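Local coordinates for protein muconate lactonizing enzyme (Corynebacterium glutamicum, PDB 3I4K) that belongs to the enolase superfamily and holds a magnesium ion at the C-terminal ends of the strands of its barrel domain, at residues Arg166-Lys171 with Asp193-Arg198; Glu223-Pro228 with Arg242-Ser247; Val248-Ser253 with Gln267-Ile272; Gly296-Gly301 with Ala323-Thr328. One frame throughout, in Å; residues are numbered along the deposited sequence.

Contact 1: Arg166-Lys171 with Asp193-Arg198. With ACY (acetic acid), chain I.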
# COMPACT_ATOMS: atom_id res chain seq x y z
N ARG A 166 3.25 4.94 -29.16
CA ARG A 166 1.96 4.58 -29.71
C ARG A 166 0.85 5.48 -29.15
O ARG A 166 -0.30 5.40 -29.57
CB ARG A 166 1.65 3.12 -29.39
CG ARG A 166 2.85 2.19 -29.55
CD ARG A 166 2.41 0.86 -30.12
NE ARG A 166 1.70 1.04 -31.39
CZ ARG A 166 1.16 0.05 -32.09
NH1 ARG A 166 1.24 -1.20 -31.66
NH2 ARG A 166 0.55 0.32 -33.24
N SER A 167 1.22 6.34 -28.21
CA SER A 167 0.26 7.26 -27.60
C SER A 167 0.91 8.63 -27.37
O SER A 167 2.09 8.72 -26.99
CB SER A 167 -0.27 6.70 -26.27
OG SER A 167 0.71 6.75 -25.25
N PHE A 168 0.12 9.67 -27.60
CA PHE A 168 0.57 11.05 -27.44
C PHE A 168 -0.40 11.89 -26.61
O PHE A 168 -1.62 11.79 -26.76
CB PHE A 168 0.76 11.67 -28.82
CG PHE A 168 1.90 11.08 -29.59
CD1 PHE A 168 3.21 11.51 -29.37
CD2 PHE A 168 1.68 10.05 -30.50
CE1 PHE A 168 4.27 10.93 -30.04
CE2 PHE A 168 2.73 9.46 -31.18
CZ PHE A 168 4.04 9.90 -30.95
N LYS A 169 0.16 12.71 -25.74
CA LYS A 169 -0.61 13.60 -24.87
C LYS A 169 -0.35 15.05 -25.30
O LYS A 169 0.80 15.50 -25.36
CB LYS A 169 -0.16 13.38 -23.42
CG LYS A 169 -0.68 14.37 -22.40
CD LYS A 169 -0.08 14.04 -21.05
CE LYS A 169 -0.17 15.19 -20.09
NZ LYS A 169 0.30 14.75 -18.75
N LEU A 170 -1.43 15.77 -25.59
CA LEU A 170 -1.36 17.17 -26.03
C LEU A 170 -1.81 18.16 -24.94
O LEU A 170 -2.98 18.18 -24.56
CB LEU A 170 -2.25 17.37 -27.25
CG LEU A 170 -1.96 16.49 -28.47
CD1 LEU A 170 -3.10 16.56 -29.46
CD2 LEU A 170 -0.66 16.94 -29.10
N LYS A 171 -0.88 18.98 -24.46
CA LYS A 171 -1.20 19.97 -23.45
C LYS A 171 -2.05 21.06 -24.11
O LYS A 171 -1.86 21.36 -25.29
CB LYS A 171 0.08 20.56 -22.85
CG LYS A 171 0.84 19.61 -21.90
CD LYS A 171 2.24 20.13 -21.56
CE LYS A 171 2.87 19.40 -20.37
NZ LYS A 171 3.13 17.93 -20.53
N ASP A 193 -5.64 8.18 -36.26
CA ASP A 193 -5.84 6.85 -36.83
C ASP A 193 -4.66 5.94 -36.52
O ASP A 193 -4.80 4.72 -36.52
CB ASP A 193 -6.03 6.95 -38.34
CG ASP A 193 -7.11 7.93 -38.73
OD1 ASP A 193 -8.28 7.71 -38.36
OD2 ASP A 193 -6.78 8.93 -39.41
N ARG A 194 -3.51 6.55 -36.26
CA ARG A 194 -2.29 5.79 -36.00
C ARG A 194 -1.93 5.67 -34.52
O ARG A 194 -1.23 4.74 -34.13
CB ARG A 194 -1.11 6.42 -36.76
CG ARG A 194 -1.29 6.49 -38.27
CD ARG A 194 0.04 6.73 -38.99
NE ARG A 194 0.60 8.06 -38.76
CZ ARG A 194 0.06 9.18 -39.21
NH1 ARG A 194 -1.07 9.15 -39.91
NH2 ARG A 194 0.65 10.35 -38.98
N VAL A 195 -2.38 6.62 -33.71
CA VAL A 195 -2.06 6.58 -32.29
C VAL A 195 -3.21 6.99 -31.37
O VAL A 195 -4.25 7.47 -31.82
CB VAL A 195 -0.85 7.50 -31.98
CG1 VAL A 195 0.39 6.99 -32.70
CG2 VAL A 195 -1.16 8.92 -32.39
N SER A 196 -3.00 6.77 -30.08
CA SER A 196 -3.98 7.11 -29.05
C SER A 196 -3.70 8.54 -28.64
O SER A 196 -2.59 8.86 -28.21
CB SER A 196 -3.84 6.18 -27.84
OG SER A 196 -4.64 6.61 -26.75
N LEU A 197 -4.70 9.41 -28.77
CA LEU A 197 -4.53 10.81 -28.42
C LEU A 197 -5.23 11.20 -27.12
O LEU A 197 -6.41 10.93 -26.95
CB LEU A 197 -5.05 11.69 -29.56
CG LEU A 197 -4.32 11.56 -30.90
CD1 LEU A 197 -4.98 12.46 -31.94
CD2 LEU A 197 -2.84 11.94 -30.72
N ARG A 198 -4.48 11.84 -26.23
CA ARG A 198 -4.99 12.32 -24.95
C ARG A 198 -4.65 13.80 -24.84
O ARG A 198 -3.73 14.28 -25.52
CB ARG A 198 -4.32 11.61 -23.76
CG ARG A 198 -4.35 10.10 -23.78
CD ARG A 198 -3.21 9.57 -24.62
NE ARG A 198 -3.20 8.12 -24.64
CZ ARG A 198 -2.71 7.36 -23.67
NH1 ARG A 198 -2.18 7.93 -22.59
NH2 ARG A 198 -2.75 6.04 -23.79
C ACY I . 1.32 17.29 -15.84
O ACY I . 0.50 18.07 -15.38
OXT ACY I . 0.92 16.11 -16.32
CH3 ACY I . 2.78 17.65 -15.87
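The guanidinium of R198 carries CB of S167 over one face, offset toward the rim, and takes the hydroxyl of S196 at its edge. There NE donates to S196 OG (3.0 Å) almost within the guanidinium plane. A bend at chi2 (84°) brings the R198 chain back over strand 167-171, with CD 3.5 Å from F168 O. On the opposite face of the sheet the F168 ring receives V195 at its edge: CB lies in the ring plane, and V195 CG2 is 3.6 Å from F168 CD2. Helix 149-163 covers this pair through I156 and I160. Between the two faces runs a regular parallel pairing, in which S196 N, F168 N, R198 N and L170 N bond to R166 O, S196 O, F168 O and R198 O; the last, L170 N to R198 O, spans 2.7 Å. K169 reaches away fully extended to acetic acid (NZ to OXT 2.9 Å), and also forms salt bridges with E226 and E329. On the R198 side, S196 OG also bonds E223: the hydroxyl accepts from NE and can direct its own proton to that carboxylate, which would probably make OG a better acceptor and help to hold the guanidinium plane.

Contact 2: Glu223-Pro228 with Arg242-Ser247; sequences ELFEQP and RRTNVS. With MG (magnesium ion), chain J.
A water completes the join between E223 and S247 where the two parallel backbones stand too far apart to bond directly: it donates to E223 O and accepts from S247 N, 2.8 Å from that nitrogen. Two residues along from E223 the chains close up, and F225 N donates to O of the same S247 (3.0 Å) in a nearly straight bond of 173°, the donor tilted a little from the carbonyl plane. Beside this bond the F225 and V246 side chains cross at about a right angle; as modelled, V246 CG2 lies over one face of the F225 ring, a CH-pi arrangement, but the methyl sits too close to CE2 and its exact placement is doubtful. T244 comes to the same ring from the edge, with OG1 in plane and 3.6 Å from F225 CE2. That hydroxyl is hydrogen-bonded to I240 O in the last turn of the helix and weakly accepts V246 N, tying the chain back as it leaves the helix at N245. L224 turns the other way: with CG anti to the backbone N (chi1 -176°), it sets CD1 3.7 Å from S247 CB, whose hydroxyl bonds D270. E226 extends from the strand to the magnesium ion, bound through OE2 at 2.2 Å. Strand 224-226 lies between strands 196-200 and 247-250 in the barrel sheet, while F225 is packed outward against L214 of helix 207-219 and I240 of helix 234-244, and V246 against A218.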
# COMPACT_ATOMS: atom_id res chain seq x y z
N GLU A 223 -9.20 10.31 -26.87
CA GLU A 223 -9.66 9.24 -25.97
C GLU A 223 -9.55 9.49 -24.49
O GLU A 223 -10.05 8.71 -23.69
CB GLU A 223 -8.88 7.95 -26.23
CG GLU A 223 -8.79 7.51 -27.66
CD GLU A 223 -8.20 6.12 -27.76
OE1 GLU A 223 -7.15 5.88 -27.12
OE2 GLU A 223 -8.78 5.28 -28.47
N LEU A 224 -8.87 10.56 -24.10
CA LEU A 224 -8.70 10.79 -22.68
C LEU A 224 -8.56 12.26 -22.34
O LEU A 224 -7.72 12.96 -22.91
CB LEU A 224 -7.47 10.02 -22.18
CG LEU A 224 -7.17 10.06 -20.67
CD1 LEU A 224 -8.11 9.11 -19.95
CD2 LEU A 224 -5.74 9.64 -20.41
N PHE A 225 -9.39 12.72 -21.41
CA PHE A 225 -9.32 14.11 -20.99
C PHE A 225 -8.69 14.20 -19.60
O PHE A 225 -9.34 13.92 -18.59
CB PHE A 225 -10.71 14.75 -20.95
CG PHE A 225 -11.47 14.66 -22.25
CD1 PHE A 225 -10.83 14.84 -23.47
CD2 PHE A 225 -12.84 14.43 -22.24
CE1 PHE A 225 -11.56 14.80 -24.67
CE2 PHE A 225 -13.57 14.39 -23.41
CZ PHE A 225 -12.92 14.58 -24.64
N GLU A 226 -7.41 14.58 -19.55
CA GLU A 226 -6.71 14.73 -18.28
C GLU A 226 -7.00 16.11 -17.67
O GLU A 226 -6.94 17.12 -18.37
CB GLU A 226 -5.20 14.56 -18.46
CG GLU A 226 -4.38 14.85 -17.19
CD GLU A 226 -2.90 14.51 -17.34
OE1 GLU A 226 -2.50 14.07 -18.44
OE2 GLU A 226 -2.14 14.68 -16.36
N GLN A 227 -7.33 16.11 -16.38
CA GLN A 227 -7.64 17.31 -15.60
C GLN A 227 -7.97 18.56 -16.43
O GLN A 227 -7.24 19.56 -16.39
CB GLN A 227 -6.48 17.63 -14.66
CG GLN A 227 -6.88 18.49 -13.46
CD GLN A 227 -7.65 17.70 -12.39
OE1 GLN A 227 -7.24 16.60 -12.00
NE2 GLN A 227 -8.75 18.28 -11.91
N PRO A 228 -9.08 18.55 -17.17
CA PRO A 228 -9.44 19.71 -17.97
C PRO A 228 -9.91 20.89 -17.13
O PRO A 228 -9.81 22.05 -17.56
CB PRO A 228 -10.57 19.19 -18.85
CG PRO A 228 -11.26 18.22 -17.92
CD PRO A 228 -10.08 17.47 -17.32
N ARG A 242 -20.04 11.95 -18.36
CA ARG A 242 -21.45 11.66 -18.57
C ARG A 242 -21.90 12.19 -19.94
O ARG A 242 -22.56 11.49 -20.70
CB ARG A 242 -22.32 12.29 -17.46
CG ARG A 242 -22.52 11.40 -16.24
CD ARG A 242 -23.79 11.78 -15.47
NE ARG A 242 -23.59 12.97 -14.64
CZ ARG A 242 -23.28 12.94 -13.34
NH1 ARG A 242 -23.12 11.77 -12.71
NH2 ARG A 242 -23.10 14.08 -12.68
N ARG A 243 -21.51 13.43 -20.25
CA ARG A 243 -21.89 14.04 -21.52
C ARG A 243 -21.09 13.64 -22.74
O ARG A 243 -21.60 13.73 -23.85
CB ARG A 243 -21.88 15.57 -21.41
CG ARG A 243 -22.81 16.11 -20.35
CD ARG A 243 -23.00 17.60 -20.49
NE ARG A 243 -23.51 18.17 -19.24
CZ ARG A 243 -23.68 19.46 -19.04
NH1 ARG A 243 -23.39 20.33 -20.00
NH2 ARG A 243 -24.09 19.90 -17.85
N THR A 244 -19.84 13.20 -22.57
CA THR A 244 -19.02 12.83 -23.72
C THR A 244 -18.65 11.36 -23.85
O THR A 244 -18.17 10.93 -24.90
CB THR A 244 -17.71 13.61 -23.73
OG1 THR A 244 -16.87 13.16 -22.66
CG2 THR A 244 -17.99 15.10 -23.58
N ASN A 245 -18.86 10.60 -22.79
CA ASN A 245 -18.52 9.18 -22.77
C ASN A 245 -17.03 8.90 -22.94
O ASN A 245 -16.64 7.77 -23.24
CB ASN A 245 -19.32 8.39 -23.82
CG ASN A 245 -20.52 7.68 -23.22
OD1 ASN A 245 -20.44 7.18 -22.10
ND2 ASN A 245 -21.63 7.63 -23.96
N VAL A 246 -16.18 9.91 -22.76
CA VAL A 246 -14.75 9.65 -22.85
C VAL A 246 -14.13 9.76 -21.46
O VAL A 246 -14.49 10.63 -20.66
CB VAL A 246 -14.01 10.59 -23.87
CG1 VAL A 246 -14.99 11.51 -24.54
CG2 VAL A 246 -12.89 11.35 -23.19
N SER A 247 -13.23 8.83 -21.17
CA SER A 247 -12.58 8.77 -19.87
C SER A 247 -11.88 10.05 -19.53
O SER A 247 -11.45 10.82 -20.41
CB SER A 247 -11.54 7.64 -19.84
OG SER A 247 -12.15 6.40 -20.08
MG MG J . -1.21 16.56 -15.87
O HOH W 1 -12.16 7.35 -23.35
O HOH W 2 -2.92 17.69 -15.39

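Contact 3: Val248-Ser253 with Gln267-Ile272; sequences VMADES and QAADVI. With MG (magnesium ion), chain J.
Selenomethionine M249 and V271 cross obliquely on one face of the sheet, SE of the first lying 3.7 Å from CG1 of the second. The M249 chain leaves the backbone with CG anti to N (chi1 171°), passes over V271 O, and then bends at chi3, which turns the terminal methyl off toward L224 and E226; H300 touches both M249 and V271 from the next strand. On the other face small groups mesh instead. A269 points its methyl at the strand, 3.5 Å from V248 O, and that CB also meets A250 CB (4.1 Å) and V248 CG1. V248 CG1 in addition approaches A268 O at 3.7 Å. The two strands, 247-250 and 271-274, are parallel neighbours of a TIM-type barrel, joined by a beta-alpha-beta crossover through helix 257-266, which ends in a Schellman motif at Q267. Their backbones are held by A250 N to V271 O (2.9 Å) and by a longer bond from V271 N to V248 O, which D270 N also approaches weakly. At the N-terminal end of the pairing a water accepts from V248 N (2.9 Å) and weakly from D270 N, while OD1 of D270 is hydrogen-bonded to S247 OG. Beyond the strand D251 binds the magnesium ion through OD2 at 2.0 Å, and its other carboxylate oxygen, OD1, forms a salt bridge with K278.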
# COMPACT_ATOMS: atom_id res chain seq x y z
N VAL A 248 -11.75 10.25 -18.22
CA VAL A 248 -11.08 11.40 -17.65
C VAL A 248 -9.95 10.86 -16.78
O VAL A 248 -10.07 9.77 -16.21
CB VAL A 248 -12.06 12.21 -16.78
CG1 VAL A 248 -11.30 13.03 -15.74
CG2 VAL A 248 -12.92 13.11 -17.66
N MSE A 249 -8.85 11.59 -16.70
CA MSE A 249 -7.73 11.19 -15.85
C MSE A 249 -7.52 12.32 -14.85
O MSE A 249 -7.39 13.49 -15.23
CB MSE A 249 -6.44 10.96 -16.66
CG MSE A 249 -5.19 10.76 -15.78
SE MSE A 249 -3.77 9.70 -16.61
CE MSE A 249 -3.01 11.10 -17.74
N ALA A 250 -7.51 11.98 -13.56
CA ALA A 250 -7.33 12.98 -12.52
C ALA A 250 -5.84 13.16 -12.24
O ALA A 250 -5.11 12.18 -12.13
CB ALA A 250 -8.05 12.54 -11.23
N ASP A 251 -5.41 14.41 -12.16
CA ASP A 251 -4.02 14.73 -11.88
C ASP A 251 -3.96 15.68 -10.70
O ASP A 251 -3.72 15.24 -9.58
CB ASP A 251 -3.36 15.36 -13.12
CG ASP A 251 -1.85 15.49 -12.97
OD1 ASP A 251 -1.32 15.21 -11.87
OD2 ASP A 251 -1.20 15.88 -13.97
N GLU A 252 -4.21 16.97 -10.91
CA GLU A 252 -4.16 17.89 -9.77
C GLU A 252 -5.21 17.57 -8.72
O GLU A 252 -5.07 17.96 -7.57
CB GLU A 252 -4.27 19.37 -10.19
CG GLU A 252 -4.70 19.64 -11.62
CD GLU A 252 -3.60 19.45 -12.65
OE1 GLU A 252 -2.88 20.41 -12.99
OE2 GLU A 252 -3.46 18.31 -13.13
N SER A 253 -6.27 16.86 -9.10
CA SER A 253 -7.30 16.49 -8.13
C SER A 253 -6.81 15.40 -7.17
O SER A 253 -7.38 15.23 -6.10
CB SER A 253 -8.56 15.95 -8.83
OG SER A 253 -9.28 16.97 -9.49
N GLN A 267 -16.82 8.96 -8.40
CA GLN A 267 -16.77 8.32 -9.71
C GLN A 267 -16.34 9.38 -10.68
O GLN A 267 -16.88 9.50 -11.78
CB GLN A 267 -18.14 7.77 -10.11
CG GLN A 267 -18.74 6.82 -9.08
CD GLN A 267 -19.99 6.11 -9.60
OE1 GLN A 267 -20.84 6.72 -10.24
NE2 GLN A 267 -20.10 4.82 -9.31
N ALA A 268 -15.33 10.15 -10.27
CA ALA A 268 -14.82 11.28 -11.03
C ALA A 268 -13.82 10.99 -12.14
O ALA A 268 -13.55 11.88 -12.97
CB ALA A 268 -14.24 12.32 -10.05
N ALA A 269 -13.26 9.78 -12.18
CA ALA A 269 -12.26 9.46 -13.20
C ALA A 269 -11.95 7.98 -13.36
O ALA A 269 -11.87 7.24 -12.37
CB ALA A 269 -10.97 10.22 -12.90
N ASP A 270 -11.73 7.58 -14.61
CA ASP A 270 -11.39 6.20 -14.94
C ASP A 270 -9.92 5.97 -14.65
O ASP A 270 -9.50 4.85 -14.38
CB ASP A 270 -11.63 5.92 -16.42
CG ASP A 270 -13.10 5.93 -16.79
OD1 ASP A 270 -13.41 5.75 -17.98
OD2 ASP A 270 -13.93 6.10 -15.88
N VAL A 271 -9.13 7.03 -14.72
CA VAL A 271 -7.69 6.89 -14.50
C VAL A 271 -7.11 7.92 -13.54
O VAL A 271 -7.58 9.05 -13.47
CB VAL A 271 -6.95 6.99 -15.85
CG1 VAL A 271 -5.49 6.52 -15.70
CG2 VAL A 271 -7.69 6.19 -16.91
N ILE A 272 -6.08 7.52 -12.81
CA ILE A 272 -5.41 8.42 -11.89
C ILE A 272 -3.94 8.58 -12.30
O ILE A 272 -3.23 7.58 -12.49
CB ILE A 272 -5.44 7.89 -10.44
CG1 ILE A 272 -6.86 8.00 -9.88
CG2 ILE A 272 -4.46 8.69 -9.57
CD1 ILE A 272 -6.97 7.60 -8.43
MG MG J . -1.21 16.56 -15.87
O HOH W 3 -13.79 8.97 -16.61
O HOH W 2 -2.92 17.69 -15.39

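Contact 4: Gly296-Gly301 with Ala323-Thr328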
# COMPACT_ATOMS: atom_id res chain seq x y z
N GLY A 296 -11.36 0.03 -8.73
CA GLY A 296 -11.34 -0.29 -10.15
C GLY A 296 -10.79 0.84 -11.02
O GLY A 296 -11.01 0.86 -12.23
N LEU A 297 -10.05 1.77 -10.42
CA LEU A 297 -9.50 2.87 -11.21
C LEU A 297 -8.07 2.58 -11.66
O LEU A 297 -7.21 2.24 -10.85
CB LEU A 297 -9.54 4.17 -10.40
CG LEU A 297 -10.89 4.59 -9.78
CD1 LEU A 297 -10.76 6.01 -9.25
CD2 LEU A 297 -12.01 4.51 -10.80
N ALA A 298 -7.82 2.70 -12.95
CA ALA A 298 -6.49 2.44 -13.49
C ALA A 298 -5.52 3.52 -13.03
O ALA A 298 -5.92 4.65 -12.74
CB ALA A 298 -6.54 2.42 -15.00
N CYS A 299 -4.24 3.15 -12.92
CA CYS A 299 -3.20 4.10 -12.55
C CYS A 299 -2.24 4.23 -13.74
O CYS A 299 -1.89 3.24 -14.39
CB CYS A 299 -2.43 3.65 -11.31
SG CYS A 299 -3.31 3.85 -9.73
N HIS A 300 -1.87 5.47 -14.05
CA HIS A 300 -0.95 5.78 -15.14
C HIS A 300 0.38 6.19 -14.50
O HIS A 300 0.39 6.88 -13.48
CB HIS A 300 -1.52 6.95 -15.95
CG HIS A 300 -0.69 7.35 -17.13
ND1 HIS A 300 -0.58 6.58 -18.26
CD2 HIS A 300 0.00 8.49 -17.39
CE1 HIS A 300 0.13 7.22 -19.17
NE2 HIS A 300 0.49 8.38 -18.67
N GLY A 301 1.49 5.74 -15.07
CA GLY A 301 2.79 6.12 -14.53
C GLY A 301 3.06 7.54 -15.00
O GLY A 301 3.81 7.75 -15.95
N ALA A 323 -0.76 -2.39 -10.24
CA ALA A 323 -1.86 -1.45 -10.45
C ALA A 323 -1.53 -0.32 -11.44
O ALA A 323 -2.42 0.45 -11.81
CB ALA A 323 -2.32 -0.88 -9.11
N ILE A 324 -0.25 -0.19 -11.82
CA ILE A 324 0.11 0.81 -12.84
C ILE A 324 -0.30 -0.01 -14.04
O ILE A 324 0.48 -0.79 -14.59
CB ILE A 324 1.61 1.09 -12.92
CG1 ILE A 324 2.08 1.85 -11.68
CG2 ILE A 324 1.91 1.91 -14.20
CD1 ILE A 324 1.56 3.28 -11.59
N SER A 325 -1.56 0.16 -14.41
CA SER A 325 -2.19 -0.59 -15.48
C SER A 325 -2.48 0.17 -16.76
O SER A 325 -3.13 -0.36 -17.67
CB SER A 325 -3.51 -1.11 -14.92
OG SER A 325 -4.16 -0.02 -14.29
N TYR A 326 -2.01 1.41 -16.84
CA TYR A 326 -2.26 2.24 -18.01
C TYR A 326 -0.99 2.86 -18.58
O TYR A 326 -0.98 4.04 -18.96
CB TYR A 326 -3.27 3.32 -17.63
CG TYR A 326 -3.82 4.09 -18.80
CD1 TYR A 326 -4.43 3.43 -19.86
CD2 TYR A 326 -3.72 5.48 -18.86
CE1 TYR A 326 -4.94 4.13 -20.94
CE2 TYR A 326 -4.23 6.19 -19.94
CZ TYR A 326 -4.83 5.51 -20.98
OH TYR A 326 -5.37 6.21 -22.03
N GLY A 327 0.08 2.08 -18.66
CA GLY A 327 1.32 2.60 -19.19
C GLY A 327 1.82 3.77 -18.37
O GLY A 327 1.38 3.98 -17.23
N THR A 328 2.73 4.55 -18.95
CA THR A 328 3.32 5.71 -18.28
C THR A 328 3.61 6.83 -19.28
O THR A 328 3.30 6.71 -20.47
CB THR A 328 4.69 5.35 -17.65
OG1 THR A 328 5.68 5.34 -18.69
CG2 THR A 328 4.65 3.96 -17.00
O HOH W 4 -5.02 0.49 -10.59
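H300 and Y326 meet where strand 298-301 of the TIM-type barrel faces two short, weakly bonded strands, 324-325 and 327-328, set apart by a corner at Y326. CB of H300 lies in the plane of the Y326 ring, at its edge, 3.9 Å from CD2. With CG anti to the backbone N (chi1 -178°), the imidazole is carried along the backbone of Y326-T328. CG passes near Y326 O, and ND1 then donates to that oxygen at 2.7 Å. The acceptor lies close to the imidazole plane, although ND1 is tilted 34° from the plane of the carbonyl. Further out, CE1 comes 3.5 Å from T328 O and NE2 3.5 Å from T328 C, while T328 CA sits over one face of the ring. The H300 and Y326 rings are turned obliquely, their planes at 53°. The ND1 to Y326 O bond probably helps to fix the rotation of the imidazole. In the parallel pairing of G301 with T328, G301 N donates almost straight to a lone pair of G327 O (2.8 Å). Earlier the pairing is looser: C299 O accepts weakly from both S325 N and Y326 N, and CB of C299 stands 3.2 Å from A323 O. T328 OG1 turns to D139 O of the first barrel strand. At the N-terminal end a water donates to L297 O (2.8 Å) and to A323 O (2.9 Å).

In the fold
The four contacts follow one another along the chain, each closing before the next opens, and all lie in the enolase C-terminal domain-like region. They step round the barrel sheet through strands 167-171, 196-200, 224-226, 247-250, 271-274 and 298-301. Centres of contacts 1 and 2 are about 14 Å apart, those of contacts 2 and 3 about 9 Å, and those of contacts 3 and 4 about 11 Å. Across the barrel, contacts 1 and 4 (centres about 17 Å apart) still touch, through R198 and Y326. Contacts 2 and 3 share the magnesium ion, whose protein ligands E226 and D251, with D200, stand at successive strand ends.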